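Long-range contacts in iron-chelator utilization protein (Thermobifida fusca TM51, PDB 4YHB), which probably reduces ferric siderophores to release their iron, acting as an FAD-containing oxidoreductase encoded in the fuscachelin gene cluster: residues A[230-235]-A[250-255]; A[145-150]-A[222-227]; A[171-176]-A[204-209]. All blocks are in the same frame, centred on the assembly; numbering follows the deposited sequence.

Interaction 1: residues A[230-235]-A[250-255]; sequences DALKPI and FEVDGY. With FAD (flavin-adenine dinucleotide), chain C.
Leu232 meets strand 250-255 with two parts of its side chain. CB lies 3.7 Å from Val252 CG1, while CG, anti to the carbonyl carbon (chi1 -77°), and an extended chi2 (179°) carry CD1 on to 3.1 Å from Asp253 O, a tight approach of a methyl to a backbone carbonyl. The Leu232 and Val252 side chains pass each other in opposite directions, and Ile235 adds a looser contact, its CG2 4.4 Å from Val252 CG2. The helix and strand segments run nearly antiparallel (166°), their axes 8.2 Å apart at closest. Leu232 also rests on Ala225 of the adjoining strand. The strand leads to the cofactor: the ring of Tyr255 lies flat over the dimethylbenzene end of the flavin, FAD C7 being 3.5 Å above the ring plane. An alanine at this position would remove that aromatic cover and is likely to leave this side of the flavin less well packed. Asp253 CG sits at the edge of the Tyr255 ring, and Asp253 OD1 is hydrogen-bonded to His265, a zinc ligand. The packing is that of a beta-alpha-beta unit (221-226, 229-241, 250-256) whose last strand delivers an aromatic ring to the flavin site.

Interaction 2: residues A[145-150]-A[222-227]; sequences LLADET and FVWAGG. With FAD (flavin-adenine dinucleotide), chain C.
The indole of Trp224 has Ala147 CB at its edge, near the ring plane and 4.5 Å from CZ3, while Leu146 O approaches obliquely, 3.9 Å from CE3. Phe50 meets this indole edge-to-face from outside the pair. The carboxylate of Asp148, with CG between the backbone N and the carbonyl carbon (chi1 75°), sets OD1 3.3 Å from Gly227 CA. The syn lone pair of OD1 takes the hydroxyl of Thr150 (OG1 to OD1, 2.8 Å), whereas Thr150 N comes from above the carboxylate plane and closes an Asx turn; OD2 is bound by Trp256 NE1. Strands 142-147 and 221-226 are parallel neighbours within the five-stranded sheet, consistent with the nucleotide-binding half of ferredoxin-reductase-like flavoproteins. Between them Leu146 is gripped twice, its N giving to Trp224 O at 2.8 Å and its O accepting from Gly226 N at 3.0 Å. Gly227 has backbone angles that call for glycine, and a CB on Gly226 would strike Trp224 CH2 as the indole now lies. With three donors meeting its carboxylate, Asp148 probably holds the turn from which Thr150 O faces the flavin, 3.3 Å from FAD C4X, and would probably polarise it slightly.

Interaction 3: residues A[171-176]-A[204-209]; sequences FFEVAD and TDLLLR
Glu173 crosses to the segment 204-209 because its CG is anti to the backbone N (chi1 175°) and the chain stays extended beyond it, carrying the carboxylate over the start of helix 206-212. CG touches Leu206 CD1 at 4.0 Å, the two side chains crossing at about a right angle. Leu207, with its CG anti to its own carbonyl carbon (chi1 -68°), brings CD2 to 3.5 Å from Phe171 O and CG against Glu173 OE1. The polar ends are joined through water. One molecule donates to Glu173 OE1 (2.8 Å) and to Thr204 O while accepting from Leu207 N; a second donates to Glu173 OE2 (2.6 Å) and accepts from Thr204 N. Each carboxylate oxygen thus reaches the chain at the helix start through its own bridging water, and OE2 also forms a salt bridge with Arg196, which would be expected to favour the ionised form of the glutamate. Thr204 OG1 accepts from Leu206 N at 3.3 Å, an ST turn that shapes the chain leading into the helix. Strand 167-174 lies between strands 142-147 and 190-195 of the parallel sheet; helix 206-212 covers one face of it, while Phe172 points to helix 152-161 on the other.

In the fold
From the N terminus, the chain first makes the antiparallel barrel and then enters the parallel sheet at strand 142-147, where interaction 2 opens. Before it closes at 222-227, interaction 3 both opens at 171-176 and closes at 204-209, so the smaller loop lies wholly within the larger. Interaction 1 follows in series, joining helix 229-241 to the last strand, 250-256. None of the three cross. All meet on one sheet: backbone pairing links strand 167-174 to 142-147 and strand 221-226 to 250-256, while Ile235 packs on Leu207 and Leu208 to join the two helices. Interactions 1 and 2 both reach FAD; interaction 3 packs helix 206-212 on the sheet, with the Glu173 side chain about 9 Å from FAD.

Interaction 1: residues A[230-235]-A[250-255]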
loop_
_atom_site.group_PDB
_atom_site.type_symbol
_atom_site.label_atom_id
_atom_site.label_comp_id
_atom_site.label_asym_id
_atom_site.label_seq_id
_atom_site.Cartn_x
_atom_site.Cartn_y
_atom_site.Cartn_z
ATOM N N ASP A 230 9.804 1.909 11.975
ATOM C CA ASP A 230 10.581 1.464 13.130
ATOM C C ASP A 230 10.273 0.015 13.501
ATOM O O ASP A 230 11.161 -0.717 13.943
ATOM C CB ASP A 230 10.340 2.382 14.331
ATOM C CG ASP A 230 10.890 3.786 14.117
ATOM O OD1 ASP A 230 11.815 3.954 13.287
ATOM O OD2 ASP A 230 10.397 4.726 14.780
ATOM N N ALA A 231 9.018 -0.394 13.324
ATOM C CA ALA A 231 8.624 -1.779 13.540
ATOM C C ALA A 231 9.334 -2.709 12.572
ATOM O O ALA A 231 9.605 -3.862 12.896
ATOM C CB ALA A 231 7.099 -1.934 13.405
ATOM N N LEU A 232 9.654 -2.200 11.387
ATOM C CA LEU A 232 10.249 -3.026 10.342
ATOM C C LEU A 232 11.762 -3.179 10.476
ATOM O O LEU A 232 12.345 -4.066 9.857
ATOM C CB LEU A 232 9.930 -2.444 8.955
ATOM C CG LEU A 232 8.519 -2.688 8.410
ATOM C CD1 LEU A 232 8.347 -2.038 7.050
ATOM C CD2 LEU A 232 8.231 -4.157 8.300
ATOM N N LYS A 233 12.396 -2.311 11.257
ATOM C CA LYS A 233 13.858 -2.346 11.400
ATOM C C LYS A 233 14.372 -3.673 11.976
ATOM O O LYS A 233 15.316 -4.246 11.437
ATOM C CB LYS A 233 14.354 -1.182 12.260
ATOM C CG LYS A 233 14.423 0.147 11.533
ATOM C CD LYS A 233 14.881 1.255 12.467
ATOM C CE LYS A 233 14.592 2.637 11.887
ATOM N NZ LYS A 233 14.925 3.729 12.856
ATOM N N PRO A 234 13.749 -4.182 13.060
ATOM C CA PRO A 234 14.210 -5.485 13.536
ATOM C C PRO A 234 13.865 -6.627 12.589
ATOM O O PRO A 234 14.554 -7.638 12.642
ATOM C CB PRO A 234 13.465 -5.654 14.853
ATOM C CG PRO A 234 12.276 -4.795 14.728
ATOM C CD PRO A 234 12.771 -3.599 13.995
ATOM N N ILE A 235 12.820 -6.483 11.768
ATOM C CA ILE A 235 12.452 -7.503 10.793
ATOM C C ILE A 235 13.504 -7.582 9.696
ATOM O O ILE A 235 13.914 -8.671 9.291
ATOM C CB ILE A 235 11.041 -7.211 10.170
ATOM C CG1 ILE A 235 9.952 -7.416 11.223
ATOM C CG2 ILE A 235 10.764 -8.114 8.962
ATOM C CD1 ILE A 235 8.559 -6.988 10.792
ATOM N N PHE A 250 14.128 -10.937 -0.056
ATOM C CA PHE A 250 13.115 -10.168 0.647
ATOM C C PHE A 250 13.031 -8.723 0.202
ATOM O O PHE A 250 13.892 -8.216 -0.516
ATOM C CB PHE A 250 13.361 -10.210 2.158
ATOM C CG PHE A 250 14.578 -9.441 2.604
ATOM C CD1 PHE A 250 14.484 -8.102 2.950
ATOM C CD2 PHE A 250 15.816 -10.064 2.687
ATOM C CE1 PHE A 250 15.606 -7.396 3.361
ATOM C CE2 PHE A 250 16.934 -9.370 3.095
ATOM C CZ PHE A 250 16.833 -8.034 3.436
ATOM N N GLU A 251 11.963 -8.076 0.647
ATOM C CA GLU A 251 11.800 -6.642 0.534
ATOM C C GLU A 251 11.163 -6.178 1.833
ATOM O O GLU A 251 10.236 -6.818 2.331
ATOM C CB GLU A 251 10.935 -6.281 -0.672
ATOM C CG GLU A 251 11.313 -4.986 -1.326
ATOM C CD GLU A 251 12.625 -5.080 -2.071
ATOM O OE1 GLU A 251 13.679 -4.830 -1.444
ATOM O OE2 GLU A 251 12.594 -5.386 -3.287
ATOM N N VAL A 252 11.673 -5.090 2.394
ATOM C CA VAL A 252 11.096 -4.521 3.608
ATOM C C VAL A 252 10.918 -3.031 3.382
ATOM O O VAL A 252 11.894 -2.315 3.158
ATOM C CB VAL A 252 11.979 -4.768 4.836
ATOM C CG1 VAL A 252 11.487 -3.946 6.013
ATOM C CG2 VAL A 252 11.994 -6.242 5.182
ATOM N N ASP A 253 9.673 -2.566 3.414
ATOM C CA ASP A 253 9.370 -1.207 2.961
ATOM C C ASP A 253 8.562 -0.480 4.025
ATOM O O ASP A 253 7.423 -0.855 4.325
ATOM C CB ASP A 253 8.613 -1.249 1.623
ATOM C CG ASP A 253 8.740 0.054 0.819
ATOM O OD1 ASP A 253 9.230 1.060 1.368
ATOM O OD2 ASP A 253 8.342 0.072 -0.366
ATOM N N GLY A 254 9.165 0.541 4.618
ATOM C CA GLY A 254 8.478 1.372 5.586
ATOM C C GLY A 254 7.507 2.327 4.912
ATOM O O GLY A 254 7.931 3.222 4.178
ATOM N N TYR A 255 6.211 2.162 5.189
ATOM C CA TYR A 255 5.157 2.946 4.534
ATOM C C TYR A 255 4.794 4.229 5.287
ATOM O O TYR A 255 4.268 5.187 4.722
ATOM C CB TYR A 255 3.905 2.077 4.353
ATOM C CG TYR A 255 3.934 1.230 3.095
ATOM C CD1 TYR A 255 5.117 1.038 2.385
ATOM C CD2 TYR A 255 2.773 0.659 2.592
ATOM C CE1 TYR A 255 5.146 0.278 1.222
ATOM C CE2 TYR A 255 2.795 -0.110 1.423
ATOM C CZ TYR A 255 3.980 -0.299 0.754
ATOM O OH TYR A 255 4.004 -1.049 -0.398
HETATM P PA FAD C . 0.352 12.286 7.609
HETATM O O1A FAD C . 0.202 13.806 7.456
HETATM O O2A FAD C . 1.444 11.706 6.632
HETATM O O5B FAD C . 0.919 11.994 9.088
HETATM C C5B FAD C . 0.408 12.667 10.181
HETATM C C4B FAD C . 0.592 11.803 11.445
HETATM O O4B FAD C . -0.216 10.658 11.421
HETATM C C3B FAD C . 1.974 11.339 11.627
HETATM O O3B FAD C . 2.231 11.405 12.992
HETATM C C2B FAD C . 1.956 9.985 11.184
HETATM O O2B FAD C . 2.867 9.134 11.869
HETATM C C1B FAD C . 0.594 9.533 11.504
HETATM N N9A FAD C . 0.050 8.515 10.615
HETATM C C8A FAD C . 0.195 8.444 9.274
HETATM N N7A FAD C . -0.472 7.373 8.825
HETATM C C5A FAD C . -1.079 6.785 9.882
HETATM C C6A FAD C . -1.893 5.662 10.036
HETATM N N6A FAD C . -2.259 4.893 8.899
HETATM N N1A FAD C . -2.334 5.325 11.260
HETATM C C2A FAD C . -1.997 6.057 12.343
HETATM N N3A FAD C . -1.220 7.138 12.231
HETATM C C4A FAD C . -0.743 7.505 11.021
HETATM N N1 FAD C . -1.819 3.982 3.427
HETATM C C2 FAD C . -3.071 3.554 3.254
HETATM O O2 FAD C . -3.925 3.818 4.086
HETATM N N3 FAD C . -3.359 2.829 2.129
HETATM C C4 FAD C . -2.418 2.540 1.204
HETATM O O4 FAD C . -2.742 1.896 0.216
HETATM C C4X FAD C . -1.100 2.967 1.365
HETATM N N5 FAD C . -0.094 2.696 0.455
HETATM C C5X FAD C . 1.158 3.162 0.671
HETATM C C6 FAD C . 2.177 2.897 -0.250
HETATM C C7 FAD C . 3.336 3.320 -0.064
HETATM C C7M FAD C . 4.369 2.963 -1.149
HETATM C C8 FAD C . 3.739 4.002 0.892
HETATM C C8M FAD C . 5.153 4.476 1.078
HETATM C C9 FAD C . 2.867 4.352 1.887
HETATM C C9A FAD C . 1.391 3.957 1.903
HETATM N N10 FAD C . 0.414 4.192 2.765
HETATM C C10 FAD C . -0.830 3.718 2.534
HETATM C "C1'" FAD C . 0.694 4.970 3.992
HETATM C "C2'" FAD C . 0.349 6.420 3.854
HETATM O "O2'" FAD C . 1.103 6.979 2.852
HETATM C "C3'" FAD C . 0.623 7.116 5.234
HETATM O "O3'" FAD C . -0.126 6.436 6.191
HETATM C "C4'" FAD C . 0.419 8.607 5.255
HETATM O "O4'" FAD C . 1.117 9.156 6.292
HETATM C "C5'" FAD C . -1.050 9.022 5.434
HETATM O "O5'" FAD C . -1.288 10.369 5.106
HETATM P P FAD C . -1.886 11.275 6.255
HETATM O O1P FAD C . -1.953 12.660 5.574
HETATM O O2P FAD C . -3.123 10.486 6.764
HETATM O O3P FAD C . -1.130 11.679 7.583
#

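Interaction 2: residues A[145-150]-A[222-227]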
loop_
_atom_site.group_PDB
_atom_site.type_symbol
_atom_site.label_atom_id
_atom_site.label_comp_id
_atom_site.label_asym_id
_atom_site.label_seq_id
_atom_site.Cartn_x
_atom_site.Cartn_y
_atom_site.Cartn_z
ATOM N N LEU A 145 4.242 -12.959 3.833
ATOM C CA LEU A 145 3.830 -11.552 3.804
ATOM C C LEU A 145 3.498 -11.013 5.191
ATOM O O LEU A 145 2.733 -11.625 5.940
ATOM C CB LEU A 145 2.623 -11.389 2.887
ATOM C CG LEU A 145 2.773 -11.970 1.484
ATOM C CD1 LEU A 145 1.414 -12.161 0.875
ATOM C CD2 LEU A 145 3.595 -11.040 0.618
ATOM N N LEU A 146 4.087 -9.875 5.532
ATOM C CA LEU A 146 3.814 -9.193 6.791
ATOM C C LEU A 146 3.352 -7.772 6.479
ATOM O O LEU A 146 3.929 -7.090 5.617
ATOM C CB LEU A 146 5.054 -9.186 7.690
ATOM C CG LEU A 146 5.669 -10.563 7.966
ATOM C CD1 LEU A 146 6.957 -10.734 7.190
ATOM C CD2 LEU A 146 5.917 -10.756 9.449
ATOM N N ALA A 147 2.291 -7.326 7.142
ATOM C CA ALA A 147 1.745 -6.010 6.837
ATOM C C ALA A 147 0.880 -5.504 7.974
ATOM O O ALA A 147 0.101 -6.265 8.540
ATOM C CB ALA A 147 0.925 -6.053 5.533
ATOM N N ASP A 148 1.022 -4.225 8.316
ATOM C CA ASP A 148 0.002 -3.576 9.137
ATOM C C ASP A 148 -1.017 -2.977 8.161
ATOM O O ASP A 148 -0.923 -3.238 6.959
ATOM C CB ASP A 148 0.627 -2.547 10.105
ATOM C CG ASP A 148 1.075 -1.235 9.432
ATOM O OD1 ASP A 148 1.029 -1.069 8.187
ATOM O OD2 ASP A 148 1.493 -0.341 10.199
ATOM N N GLU A 149 -1.979 -2.184 8.631
ATOM C CA GLU A 149 -3.091 -1.806 7.751
ATOM C C GLU A 149 -2.683 -0.918 6.552
ATOM O O GLU A 149 -3.366 -0.916 5.530
ATOM C CB GLU A 149 -4.209 -1.117 8.554
ATOM C CG GLU A 149 -3.747 0.040 9.448
ATOM C CD GLU A 149 -3.479 -0.398 10.893
ATOM O OE1 GLU A 149 -2.803 -1.424 11.090
ATOM O OE2 GLU A 149 -3.956 0.286 11.831
ATOM N N THR A 150 -1.581 -0.186 6.654
ATOM C CA THR A 150 -1.157 0.672 5.531
ATOM C C THR A 150 -0.603 -0.139 4.371
ATOM O O THR A 150 -0.650 0.299 3.212
ATOM C CB THR A 150 -0.073 1.691 5.932
ATOM O OG1 THR A 150 1.116 1.002 6.354
ATOM C CG2 THR A 150 -0.566 2.605 7.042
ATOM N N PHE A 222 10.070 -16.076 -0.817
ATOM C CA PHE A 222 10.218 -14.627 -0.827
ATOM C C PHE A 222 9.463 -13.993 0.343
ATOM O O PHE A 222 8.285 -14.280 0.562
ATOM C CB PHE A 222 9.743 -14.035 -2.145
ATOM C CG PHE A 222 10.179 -12.608 -2.344
ATOM C CD1 PHE A 222 9.392 -11.560 -1.885
ATOM C CD2 PHE A 222 11.389 -12.317 -2.954
ATOM C CE1 PHE A 222 9.799 -10.239 -2.053
ATOM C CE2 PHE A 222 11.807 -11.003 -3.125
ATOM C CZ PHE A 222 11.012 -9.964 -2.676
ATOM N N VAL A 223 10.162 -13.151 1.100
ATOM C CA VAL A 223 9.586 -12.491 2.269
ATOM C C VAL A 223 9.311 -11.026 1.953
ATOM O O VAL A 223 10.204 -10.305 1.508
ATOM C CB VAL A 223 10.514 -12.576 3.492
ATOM C CG1 VAL A 223 9.855 -11.916 4.706
ATOM C CG2 VAL A 223 10.880 -14.031 3.791
ATOM N N TRP A 224 8.074 -10.587 2.161
ATOM C CA TRP A 224 7.722 -9.186 1.905
ATOM C C TRP A 224 7.069 -8.602 3.145
ATOM O O TRP A 224 6.114 -9.171 3.675
ATOM C CB TRP A 224 6.780 -9.053 0.704
ATOM C CG TRP A 224 6.525 -7.603 0.276
ATOM C CD1 TRP A 224 7.207 -6.901 -0.675
ATOM C CD2 TRP A 224 5.515 -6.707 0.785
ATOM N NE1 TRP A 224 6.690 -5.626 -0.797
ATOM C CE2 TRP A 224 5.655 -5.480 0.089
ATOM C CE3 TRP A 224 4.515 -6.819 1.761
ATOM C CZ2 TRP A 224 4.827 -4.378 0.333
ATOM C CZ3 TRP A 224 3.687 -5.710 2.008
ATOM C CH2 TRP A 224 3.852 -4.508 1.288
ATOM N N ALA A 225 7.592 -7.478 3.618
ATOM C CA ALA A 225 7.025 -6.831 4.796
ATOM C C ALA A 225 6.851 -5.341 4.523
ATOM O O ALA A 225 7.733 -4.702 3.946
ATOM C CB ALA A 225 7.901 -7.054 6.016
ATOM N N GLY A 226 5.711 -4.797 4.943
ATOM C CA GLY A 226 5.427 -3.383 4.786
ATOM C C GLY A 226 4.680 -2.900 6.016
ATOM O O GLY A 226 3.928 -3.641 6.630
ATOM N N GLY A 227 4.886 -1.652 6.386
ATOM C CA GLY A 227 4.228 -1.118 7.560
ATOM C C GLY A 227 5.055 -0.023 8.195
ATOM O O GLY A 227 5.781 0.691 7.497
HETATM P PA FAD C . 0.352 12.286 7.609
HETATM O O1A FAD C . 0.202 13.806 7.456
HETATM O O2A FAD C . 1.444 11.706 6.632
HETATM O O5B FAD C . 0.919 11.994 9.088
HETATM C C5B FAD C . 0.408 12.667 10.181
HETATM C C4B FAD C . 0.592 11.803 11.445
HETATM O O4B FAD C . -0.216 10.658 11.421
HETATM C C3B FAD C . 1.974 11.339 11.627
HETATM O O3B FAD C . 2.231 11.405 12.992
HETATM C C2B FAD C . 1.956 9.985 11.184
HETATM O O2B FAD C . 2.867 9.134 11.869
HETATM C C1B FAD C . 0.594 9.533 11.504
HETATM N N9A FAD C . 0.050 8.515 10.615
HETATM C C8A FAD C . 0.195 8.444 9.274
HETATM N N7A FAD C . -0.472 7.373 8.825
HETATM C C5A FAD C . -1.079 6.785 9.882
HETATM C C6A FAD C . -1.893 5.662 10.036
HETATM N N6A FAD C . -2.259 4.893 8.899
HETATM N N1A FAD C . -2.334 5.325 11.260
HETATM C C2A FAD C . -1.997 6.057 12.343
HETATM N N3A FAD C . -1.220 7.138 12.231
HETATM C C4A FAD C . -0.743 7.505 11.021
HETATM N N1 FAD C . -1.819 3.982 3.427
HETATM C C2 FAD C . -3.071 3.554 3.254
HETATM O O2 FAD C . -3.925 3.818 4.086
HETATM N N3 FAD C . -3.359 2.829 2.129
HETATM C C4 FAD C . -2.418 2.540 1.204
HETATM O O4 FAD C . -2.742 1.896 0.216
HETATM C C4X FAD C . -1.100 2.967 1.365
HETATM N N5 FAD C . -0.094 2.696 0.455
HETATM C C5X FAD C . 1.158 3.162 0.671
HETATM C C6 FAD C . 2.177 2.897 -0.250
HETATM C C7 FAD C . 3.336 3.320 -0.064
HETATM C C7M FAD C . 4.369 2.963 -1.149
HETATM C C8 FAD C . 3.739 4.002 0.892
HETATM C C8M FAD C . 5.153 4.476 1.078
HETATM C C9 FAD C . 2.867 4.352 1.887
HETATM C C9A FAD C . 1.391 3.957 1.903
HETATM N N10 FAD C . 0.414 4.192 2.765
HETATM C C10 FAD C . -0.830 3.718 2.534
HETATM C "C1'" FAD C . 0.694 4.970 3.992
HETATM C "C2'" FAD C . 0.349 6.420 3.854
HETATM O "O2'" FAD C . 1.103 6.979 2.852
HETATM C "C3'" FAD C . 0.623 7.116 5.234
HETATM O "O3'" FAD C . -0.126 6.436 6.191
HETATM C "C4'" FAD C . 0.419 8.607 5.255
HETATM O "O4'" FAD C . 1.117 9.156 6.292
HETATM C "C5'" FAD C . -1.050 9.022 5.434
HETATM O "O5'" FAD C . -1.288 10.369 5.106
HETATM P P FAD C . -1.886 11.275 6.255
HETATM O O1P FAD C . -1.953 12.660 5.574
HETATM O O2P FAD C . -3.123 10.486 6.764
HETATM O O3P FAD C . -1.130 11.679 7.583
#

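Interaction 3: residues A[171-176]-A[204-209]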
loop_
_atom_site.group_PDB
_atom_site.type_symbol
_atom_site.label_atom_id
_atom_site.label_comp_id
_atom_site.label_asym_id
_atom_site.label_seq_id
_atom_site.Cartn_x
_atom_site.Cartn_y
_atom_site.Cartn_z
ATOM N N PHE A 171 0.901 -12.617 7.839
ATOM C CA PHE A 171 0.600 -12.060 9.145
ATOM C C PHE A 171 0.179 -10.603 8.959
ATOM O O PHE A 171 0.967 -9.774 8.543
ATOM C CB PHE A 171 1.807 -12.168 10.071
ATOM C CG PHE A 171 2.208 -13.582 10.370
ATOM C CD1 PHE A 171 1.510 -14.330 11.308
ATOM C CD2 PHE A 171 3.267 -14.170 9.706
ATOM C CE1 PHE A 171 1.869 -15.643 11.591
ATOM C CE2 PHE A 171 3.635 -15.488 9.984
ATOM C CZ PHE A 171 2.931 -16.222 10.921
ATOM N N PHE A 172 -1.080 -10.310 9.243
ATOM C CA PHE A 172 -1.611 -8.966 9.061
ATOM C C PHE A 172 -1.990 -8.370 10.413
ATOM O O PHE A 172 -2.858 -8.905 11.109
ATOM C CB PHE A 172 -2.824 -9.006 8.134
ATOM C CG PHE A 172 -2.511 -9.477 6.745
ATOM C CD1 PHE A 172 -1.316 -9.126 6.132
ATOM C CD2 PHE A 172 -3.413 -10.269 6.045
ATOM C CE1 PHE A 172 -1.022 -9.555 4.835
ATOM C CE2 PHE A 172 -3.127 -10.700 4.745
ATOM C CZ PHE A 172 -1.932 -10.338 4.144
ATOM N N GLU A 173 -1.321 -7.290 10.794
ATOM C CA GLU A 173 -1.640 -6.579 12.024
ATOM C C GLU A 173 -2.749 -5.569 11.776
ATOM O O GLU A 173 -2.616 -4.700 10.915
ATOM C CB GLU A 173 -0.407 -5.868 12.563
ATOM C CG GLU A 173 -0.653 -5.000 13.790
ATOM C CD GLU A 173 0.461 -3.991 13.976
ATOM O OE1 GLU A 173 1.616 -4.341 13.641
ATOM O OE2 GLU A 173 0.193 -2.851 14.425
ATOM N N VAL A 174 -3.841 -5.691 12.517
ATOM C CA VAL A 174 -4.968 -4.768 12.383
ATOM C C VAL A 174 -5.430 -4.387 13.785
ATOM O O VAL A 174 -4.956 -4.964 14.772
ATOM C CB VAL A 174 -6.144 -5.388 11.574
ATOM C CG1 VAL A 174 -5.747 -5.601 10.109
ATOM C CG2 VAL A 174 -6.611 -6.714 12.221
ATOM N N ALA A 175 -6.356 -3.436 13.875
ATOM C CA ALA A 175 -6.765 -2.894 15.171
ATOM C C ALA A 175 -7.445 -3.933 16.048
ATOM O O ALA A 175 -7.198 -3.976 17.253
ATOM C CB ALA A 175 -7.688 -1.698 14.978
ATOM N N ASP A 176 -8.304 -4.749 15.436
ATOM C CA ASP A 176 -9.112 -5.739 16.155
ATOM C C ASP A 176 -9.794 -6.657 15.153
ATOM O O ASP A 176 -9.612 -6.483 13.937
ATOM C CB ASP A 176 -10.155 -5.065 17.062
ATOM C CG ASP A 176 -11.079 -4.101 16.310
ATOM O OD1 ASP A 176 -11.584 -4.447 15.217
ATOM O OD2 ASP A 176 -11.310 -2.986 16.831
ATOM N N THR A 204 3.379 -1.658 18.599
ATOM C CA THR A 204 3.563 -3.057 18.977
ATOM C C THR A 204 4.655 -3.734 18.151
ATOM O O THR A 204 5.064 -3.227 17.114
ATOM C CB THR A 204 2.279 -3.882 18.807
ATOM O OG1 THR A 204 2.157 -4.295 17.442
ATOM C CG2 THR A 204 1.045 -3.092 19.233
ATOM N N ASP A 205 5.104 -4.899 18.597
ATOM C CA ASP A 205 6.038 -5.692 17.803
ATOM C C ASP A 205 5.389 -6.981 17.313
ATOM O O ASP A 205 6.064 -8.004 17.153
ATOM C CB ASP A 205 7.301 -6.004 18.614
ATOM C CG ASP A 205 6.990 -6.625 19.966
ATOM O OD1 ASP A 205 7.945 -6.863 20.740
ATOM O OD2 ASP A 205 5.793 -6.868 20.263
ATOM N N LEU A 206 4.079 -6.930 17.071
ATOM C CA LEU A 206 3.309 -8.122 16.689
ATOM C C LEU A 206 3.832 -8.804 15.429
ATOM O O LEU A 206 3.871 -10.029 15.359
ATOM C CB LEU A 206 1.827 -7.763 16.488
ATOM C CG LEU A 206 0.968 -7.556 17.737
ATOM C CD1 LEU A 206 -0.344 -6.855 17.369
ATOM C CD2 LEU A 206 0.692 -8.888 18.416
ATOM N N LEU A 207 4.241 -8.019 14.432
ATOM C CA LEU A 207 4.747 -8.605 13.192
ATOM C C LEU A 207 6.084 -9.320 13.402
ATOM O O LEU A 207 6.286 -10.435 12.913
ATOM C CB LEU A 207 4.902 -7.535 12.103
ATOM C CG LEU A 207 3.580 -6.962 11.593
ATOM C CD1 LEU A 207 3.823 -5.891 10.532
ATOM C CD2 LEU A 207 2.716 -8.061 11.039
ATOM N N LEU A 208 6.995 -8.661 14.111
ATOM C CA LEU A 208 8.294 -9.247 14.427
ATOM C C LEU A 208 8.122 -10.547 15.211
ATOM O O LEU A 208 8.753 -11.560 14.908
ATOM C CB LEU A 208 9.141 -8.263 15.233
ATOM C CG LEU A 208 10.481 -8.785 15.758
ATOM C CD1 LEU A 208 11.433 -9.092 14.606
ATOM C CD2 LEU A 208 11.091 -7.781 16.718
ATOM N N ARG A 209 7.248 -10.512 16.211
ATOM C CA ARG A 209 7.003 -11.677 17.057
ATOM C C ARG A 209 6.462 -12.846 16.246
ATOM O O ARG A 209 6.872 -13.981 16.457
ATOM C CB ARG A 209 6.033 -11.332 18.185
ATOM C CG ARG A 209 6.642 -10.457 19.269
ATOM C CD ARG A 209 5.632 -10.194 20.386
ATOM N NE ARG A 209 6.133 -9.215 21.345
ATOM C CZ ARG A 209 6.886 -9.515 22.398
ATOM N NH1 ARG A 209 7.222 -10.776 22.639
ATOM N NH2 ARG A 209 7.297 -8.553 23.213
HETATM O O HOH W 1 4.211 -4.833 14.461
HETATM O O HOH W 2 2.149 -1.906 15.890
#